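Local coordinates for protein V-type ATP synthase alpha chain (PDB 4O1S) that is an intein of the H-int clan, a domain built largely of beta strands and belonging to the V-ATPase subunit A of Thermoplasma volcanium, at residues A[24-29]-A[44-49]; A[73-78]-A[90-95]. All blocks are in the same frame, centred on the assembly; numbering follows the deposited sequence.

Interaction 1 of 2, residues A[24-29]-A[44-49]; sequences DLYSSE and EIIHLK
Glu29 and Ile46 are the residues whose CA atoms come nearest, 7.4 Å, where helix 24-29 crosses strand 44-48 at an angle of 69° between their N-to-C directions. The two short axes stay 9.7 Å apart at their nearest, a gap bridged by side chains from both elements. Ile46 CD1 sits above the middle of one face of the Tyr26 ring, 3.5 Å from the centroid and 14° off the normal, which meets the geometry of a CH-pi contact. The same methyl also packs against the helix backbone, with CD1 3.4 Å from Tyr26 O. CG of Tyr26 stands opposite its backbone N (chi1 -171°), which swings the ring off the helix toward the start of the strand and brings its hydroxyl to Glu44. There Tyr26 OH donates to Glu44 OE1 at 2.6 Å, on the anti lone pair and with the carboxylate almost coplanar with the ring. OE1 also forms a salt bridge with Arg30 NE, so this oxygen is gripped twice; the arginine would be expected to favour the charged carboxylate. Toward the other end of the contact, Glu29 and Leu48 meet nearly at right angles: Leu48 CD1 lies 4.1 Å from Glu29 CB and 3.8 Å from Glu29 OE1. Outside the two segments, Tyr147 meets the Tyr26 ring edge-to-face, and Asn35 ND2 bonds to Glu29 O while its OD1 accepts from Lys49 N. The arrangement is a short helix packed on an antiparallel sheet, here joining helix 22-31 to strand 43-58 within the beta-rich Hint fold of inteins.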
loop_
_atom_site.group_PDB
_atom_site.type_symbol
_atom_site.label_atom_id
_atom_site.label_comp_id
_atom_site.label_asym_id
_atom_site.label_seq_id
_atom_site.Cartn_x
_atom_site.Cartn_y
_atom_site.Cartn_z
ATOM N N ASP A 24 2.668 -3.961 -12.417
ATOM C CA ASP A 24 3.775 -4.092 -13.361
ATOM C C ASP A 24 4.983 -4.743 -12.701
ATOM O O ASP A 24 5.650 -5.618 -13.291
ATOM C CB ASP A 24 4.162 -2.735 -13.952
ATOM C CG ASP A 24 3.059 -2.138 -14.809
ATOM O OD1 ASP A 24 2.216 -2.926 -15.308
ATOM O OD2 ASP A 24 3.022 -0.894 -14.971
ATOM N N LEU A 25 5.252 -4.305 -11.473
ATOM C CA LEU A 25 6.319 -4.861 -10.661
ATOM C C LEU A 25 6.101 -6.360 -10.474
ATOM O O LEU A 25 7.007 -7.164 -10.674
ATOM C CB LEU A 25 6.322 -4.178 -9.302
ATOM C CG LEU A 25 7.197 -4.843 -8.242
ATOM C CD1 LEU A 25 8.637 -4.898 -8.730
ATOM C CD2 LEU A 25 7.105 -4.103 -6.935
ATOM N N TYR A 26 4.885 -6.718 -10.090
ATOM C CA TYR A 26 4.516 -8.106 -9.912
ATOM C C TYR A 26 4.767 -8.909 -11.184
ATOM O O TYR A 26 5.351 -10.002 -11.155
ATOM C CB TYR A 26 3.038 -8.237 -9.498
ATOM C CG TYR A 26 2.687 -9.662 -9.094
ATOM C CD1 TYR A 26 2.833 -10.089 -7.767
ATOM C CD2 TYR A 26 2.232 -10.589 -10.041
ATOM C CE1 TYR A 26 2.528 -11.394 -7.401
ATOM C CE2 TYR A 26 1.937 -11.893 -9.684
ATOM C CZ TYR A 26 2.092 -12.287 -8.369
ATOM O OH TYR A 26 1.804 -13.581 -8.025
ATOM N N SER A 27 4.321 -8.361 -12.301
ATOM C CA SER A 27 4.322 -9.101 -13.545
ATOM C C SER A 27 5.749 -9.401 -13.962
ATOM O O SER A 27 6.074 -10.500 -14.453
ATOM C CB SER A 27 3.649 -8.271 -14.624
ATOM O OG SER A 27 3.422 -9.069 -15.762
ATOM N N SER A 28 6.598 -8.398 -13.765
ATOM C CA SER A 28 8.000 -8.485 -14.132
ATOM C C SER A 28 8.728 -9.522 -13.271
ATOM O O SER A 28 9.446 -10.386 -13.781
ATOM C CB SER A 28 8.652 -7.116 -13.971
ATOM O OG SER A 28 10.025 -7.193 -14.319
ATOM N N GLU A 29 8.523 -9.430 -11.961
ATOM C CA GLU A 29 9.155 -10.334 -11.021
ATOM C C GLU A 29 8.668 -11.767 -11.232
ATOM O O GLU A 29 9.393 -12.723 -11.002
ATOM C CB GLU A 29 8.868 -9.863 -9.597
ATOM C CG GLU A 29 9.521 -8.536 -9.259
ATOM C CD GLU A 29 11.020 -8.662 -9.191
ATOM O OE1 GLU A 29 11.509 -9.800 -9.039
ATOM O OE2 GLU A 29 11.716 -7.634 -9.290
ATOM N N GLU A 44 -1.657 -15.998 -5.221
ATOM C CA GLU A 44 -0.347 -16.307 -5.755
ATOM C C GLU A 44 0.732 -15.473 -5.077
ATOM O O GLU A 44 0.524 -14.286 -4.741
ATOM C CB GLU A 44 -0.312 -16.072 -7.253
ATOM C CG GLU A 44 0.925 -16.644 -7.885
ATOM C CD GLU A 44 0.948 -16.443 -9.389
ATOM O OE1 GLU A 44 1.241 -15.307 -9.846
ATOM O OE2 GLU A 44 0.668 -17.430 -10.108
ATOM N N ILE A 45 1.889 -16.098 -4.881
ATOM C CA ILE A 45 3.005 -15.437 -4.218
ATOM C C ILE A 45 4.319 -15.571 -4.995
ATOM O O ILE A 45 4.630 -16.630 -5.575
ATOM C CB ILE A 45 3.176 -15.969 -2.788
ATOM C CG1 ILE A 45 1.978 -15.558 -1.942
ATOM C CG2 ILE A 45 4.430 -15.424 -2.150
ATOM C CD1 ILE A 45 1.710 -16.491 -0.780
ATOM N N ILE A 46 5.084 -14.486 -5.022
ATOM C CA ILE A 46 6.403 -14.579 -5.584
ATOM C C ILE A 46 7.387 -14.340 -4.472
ATOM O O ILE A 46 7.298 -13.362 -3.717
ATOM C CB ILE A 46 6.668 -13.568 -6.712
ATOM C CG1 ILE A 46 5.497 -13.487 -7.691
ATOM C CG2 ILE A 46 7.974 -13.922 -7.436
ATOM C CD1 ILE A 46 5.645 -12.299 -8.629
ATOM N N HIS A 47 8.330 -15.256 -4.371
ATOM C CA HIS A 47 9.412 -15.080 -3.444
ATOM C C HIS A 47 10.625 -14.555 -4.224
ATOM O O HIS A 47 11.094 -15.166 -5.184
ATOM C CB HIS A 47 9.678 -16.399 -2.706
ATOM C CG HIS A 47 10.723 -16.299 -1.642
ATOM N ND1 HIS A 47 11.003 -15.122 -0.984
ATOM C CD2 HIS A 47 11.583 -17.224 -1.146
ATOM C CE1 HIS A 47 11.976 -15.331 -0.114
ATOM N NE2 HIS A 47 12.344 -16.598 -0.194
ATOM N N LEU A 48 11.109 -13.399 -3.818
ATOM C CA LEU A 48 12.124 -12.693 -4.573
ATOM C C LEU A 48 13.531 -13.121 -4.176
ATOM O O LEU A 48 13.918 -12.966 -3.017
ATOM C CB LEU A 48 11.974 -11.178 -4.338
ATOM C CG LEU A 48 11.011 -10.378 -5.223
ATOM C CD1 LEU A 48 9.982 -11.254 -5.920
ATOM C CD2 LEU A 48 10.346 -9.350 -4.384
ATOM N N LYS A 49 14.298 -13.630 -5.139
ATOM C CA LYS A 49 15.723 -13.879 -4.915
ATOM C C LYS A 49 16.469 -12.595 -4.458
ATOM O O LYS A 49 17.159 -12.625 -3.443
ATOM C CB LYS A 49 16.375 -14.530 -6.138
ATOM C CG LYS A 49 17.885 -14.635 -6.033
ATOM C CD LYS A 49 18.321 -15.967 -5.429
ATOM C CE LYS A 49 18.705 -16.992 -6.508
ATOM N NZ LYS A 49 17.780 -18.191 -6.572
#

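Interaction 2 of 2, residues A[73-78]-A[90-95]; sequences GKSSYL and SVTPVH. With EPE (4-(2-hydroxyethyl)-1-piperazine ethanesulfonic acid), chain C.
Tyr77 CB meets Pro93 CG at 3.7 Å, an apolar touch between strand and turn. One residue on, Leu78 CA lies 3.4 Å from Val91 O, a CA-H...O contact with 132° at the hydrogen, while Leu78 CD1 lies alongside the same carbonyl oxygen at 3.6 Å. Ser75 CB faces Thr92 OG1 at 3.9 Å. A 4-(2-hydroxyethyl)-1-piperazine ethanesulfonic acid molecule, probably from the crystallisation liquor, spans both segments. Val94 N donates to its O2S at 3.1 Å (angle at H 144°), and the piperazine nitrogen N4, remote from the sulfonate, donates to Lys74 O at 3.3 Å. With OG opposite its backbone N (chi1 168°), Ser75 donates to Tyr77 O across the corner at Ser76, a bond whose short length is doubtful at this resolution. Further out, a type I turn from Thr92 to His95, closed by His95 N to Thr92 O, presents Val94 N to the sulfonate. Its Thr-Pro-Val-His sequence fits the Thr-x-x-His motif of intein block B. Ser90 OG bonds to Arg80 NH1. Between the segments the contacts are van der Waals and weak C-H ones; conventional bonds lie inside each segment or run to the ligand, the turn offering Val94 N-H to a sulfonate oxygen.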
loop_
_atom_site.group_PDB
_atom_site.type_symbol
_atom_site.label_atom_id
_atom_site.label_comp_id
_atom_site.label_asym_id
_atom_site.label_seq_id
_atom_site.Cartn_x
_atom_site.Cartn_y
_atom_site.Cartn_z
ATOM N N GLY A 73 -3.863 -11.397 -5.622
ATOM C CA GLY A 73 -5.087 -12.120 -5.342
ATOM C C GLY A 73 -6.285 -11.532 -6.056
ATOM O O GLY A 73 -6.158 -10.875 -7.095
ATOM N N LYS A 74 -7.460 -11.780 -5.485
ATOM C CA LYS A 74 -8.720 -11.265 -6.022
ATOM C C LYS A 74 -9.501 -10.589 -4.913
ATOM O O LYS A 74 -9.535 -11.064 -3.779
ATOM C CB LYS A 74 -9.575 -12.396 -6.619
ATOM C CG LYS A 74 -9.114 -12.924 -8.009
ATOM C CD LYS A 74 -9.156 -11.835 -9.066
ATOM C CE LYS A 74 -9.664 -12.351 -10.390
ATOM N NZ LYS A 74 -9.619 -11.235 -11.384
ATOM N N SER A 75 -10.129 -9.468 -5.230
ATOM C CA SER A 75 -11.143 -8.939 -4.332
ATOM C C SER A 75 -12.383 -8.570 -5.147
ATOM O O SER A 75 -12.295 -8.239 -6.334
ATOM C CB SER A 75 -10.629 -7.745 -3.540
ATOM O OG SER A 75 -11.694 -7.074 -2.872
ATOM N N SER A 76 -13.532 -8.670 -4.497
ATOM C CA SER A 76 -14.803 -8.293 -5.067
ATOM C C SER A 76 -15.034 -6.832 -4.829
ATOM O O SER A 76 -15.945 -6.233 -5.415
ATOM C CB SER A 76 -15.918 -9.055 -4.351
ATOM O OG SER A 76 -15.982 -10.380 -4.821
ATOM N N TYR A 77 -14.239 -6.271 -3.927
ATOM C CA TYR A 77 -14.489 -4.925 -3.463
ATOM C C TYR A 77 -13.217 -4.120 -3.426
ATOM O O TYR A 77 -12.158 -4.624 -3.060
ATOM C CB TYR A 77 -15.104 -4.937 -2.062
ATOM C CG TYR A 77 -16.400 -5.655 -2.014
ATOM C CD1 TYR A 77 -17.560 -5.043 -2.441
ATOM C CD2 TYR A 77 -16.466 -6.964 -1.576
ATOM C CE1 TYR A 77 -18.768 -5.710 -2.420
ATOM C CE2 TYR A 77 -17.668 -7.647 -1.554
ATOM C CZ TYR A 77 -18.819 -7.016 -1.973
ATOM O OH TYR A 77 -20.025 -7.692 -1.955
ATOM N N LEU A 78 -13.346 -2.853 -3.784
ATOM C CA LEU A 78 -12.262 -1.896 -3.638
ATOM C C LEU A 78 -12.835 -0.629 -2.983
ATOM O O LEU A 78 -13.972 -0.214 -3.284
ATOM C CB LEU A 78 -11.692 -1.556 -5.011
ATOM C CG LEU A 78 -10.264 -1.925 -5.398
ATOM C CD1 LEU A 78 -9.606 -2.944 -4.478
ATOM C CD2 LEU A 78 -10.240 -2.379 -6.863
ATOM N N SER A 90 -6.637 3.040 -4.071
ATOM C CA SER A 90 -7.778 2.131 -4.028
ATOM C C SER A 90 -7.283 0.886 -3.312
ATOM O O SER A 90 -6.243 0.305 -3.668
ATOM C CB SER A 90 -8.306 1.787 -5.433
ATOM O OG SER A 90 -8.758 2.934 -6.144
ATOM N N VAL A 91 -7.989 0.496 -2.263
ATOM C CA VAL A 91 -7.553 -0.659 -1.497
ATOM C C VAL A 91 -8.718 -1.557 -1.137
ATOM O O VAL A 91 -9.897 -1.235 -1.301
ATOM C CB VAL A 91 -6.795 -0.268 -0.206
ATOM C CG1 VAL A 91 -5.548 0.563 -0.535
ATOM C CG2 VAL A 91 -7.720 0.500 0.727
ATOM N N THR A 92 -8.336 -2.709 -0.644
ATOM C CA THR A 92 -9.234 -3.704 -0.136
ATOM C C THR A 92 -9.909 -3.132 1.126
ATOM O O THR A 92 -9.297 -2.352 1.848
ATOM C CB THR A 92 -8.336 -4.913 0.182
ATOM O OG1 THR A 92 -8.559 -5.952 -0.786
ATOM C CG2 THR A 92 -8.526 -5.388 1.570
ATOM N N PRO A 93 -11.182 -3.491 1.383
ATOM C CA PRO A 93 -11.906 -2.960 2.552
ATOM C C PRO A 93 -11.224 -3.195 3.891
ATOM O O PRO A 93 -11.361 -2.319 4.758
ATOM C CB PRO A 93 -13.236 -3.701 2.515
ATOM C CG PRO A 93 -13.454 -3.977 1.100
ATOM C CD PRO A 93 -12.083 -4.217 0.476
ATOM N N VAL A 94 -10.518 -4.324 4.057
ATOM C CA VAL A 94 -9.843 -4.632 5.328
ATOM C C VAL A 94 -8.463 -3.976 5.486
ATOM O O VAL A 94 -7.895 -3.989 6.581
ATOM C CB VAL A 94 -9.736 -6.159 5.626
ATOM C CG1 VAL A 94 -11.092 -6.760 5.846
ATOM C CG2 VAL A 94 -9.028 -6.895 4.521
ATOM N N HIS A 95 -7.936 -3.407 4.400
ATOM C CA HIS A 95 -6.692 -2.646 4.456
ATOM C C HIS A 95 -6.826 -1.462 5.398
ATOM O O HIS A 95 -7.911 -0.888 5.528
ATOM C CB HIS A 95 -6.304 -2.138 3.074
ATOM C CG HIS A 95 -4.833 -2.070 2.861
ATOM N ND1 HIS A 95 -3.959 -1.742 3.873
ATOM C CD2 HIS A 95 -4.072 -2.331 1.772
ATOM C CE1 HIS A 95 -2.723 -1.784 3.410
ATOM N NE2 HIS A 95 -2.763 -2.137 2.138
HETATM N N1 EPE C . -9.561 -10.274 -0.341
HETATM C C2 EPE C . -10.327 -11.470 0.068
HETATM C C3 EPE C . -10.107 -12.598 -0.944
HETATM N N4 EPE C . -8.691 -12.838 -1.188
HETATM C C5 EPE C . -7.802 -11.686 -1.351
HETATM C C6 EPE C . -8.105 -10.520 -0.404
HETATM C C7 EPE C . -8.270 -14.154 -1.649
HETATM C C8 EPE C . -8.961 -14.586 -2.940
HETATM O O8 EPE C . -8.008 -14.781 -3.968
HETATM C C9 EPE C . -9.918 -9.035 0.390
HETATM C C10 EPE C . -10.900 -9.215 1.560
HETATM S S EPE C . -12.098 -7.840 1.743
HETATM O O1S EPE C . -13.201 -8.216 2.630
HETATM O O2S EPE C . -11.430 -6.662 2.310
HETATM O O3S EPE C . -12.633 -7.523 0.411
#

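Interaction 1 is the more buried of the two, four of its six touching residues being buried; interaction 2 is partly so and meets a buffer molecule. They share one sheet: 44-49 lies on strand 43-58, and 73-75 belongs to its antiparallel neighbour 61-75, with Glu44 and Lys72 paired through their backbones. Their centres are 19 Å apart and they do not touch. Interaction 1 lays a helix on that sheet and combines a hydrogen bond to a carboxylate with a CH-pi contact and leucine packing on a second glutamate. Interaction 2 straddles the corner at 76, where the chain passes into a second sheet, and joins the hairpin of strands 77-83 and 88-91 chiefly through apolar and C-H contacts.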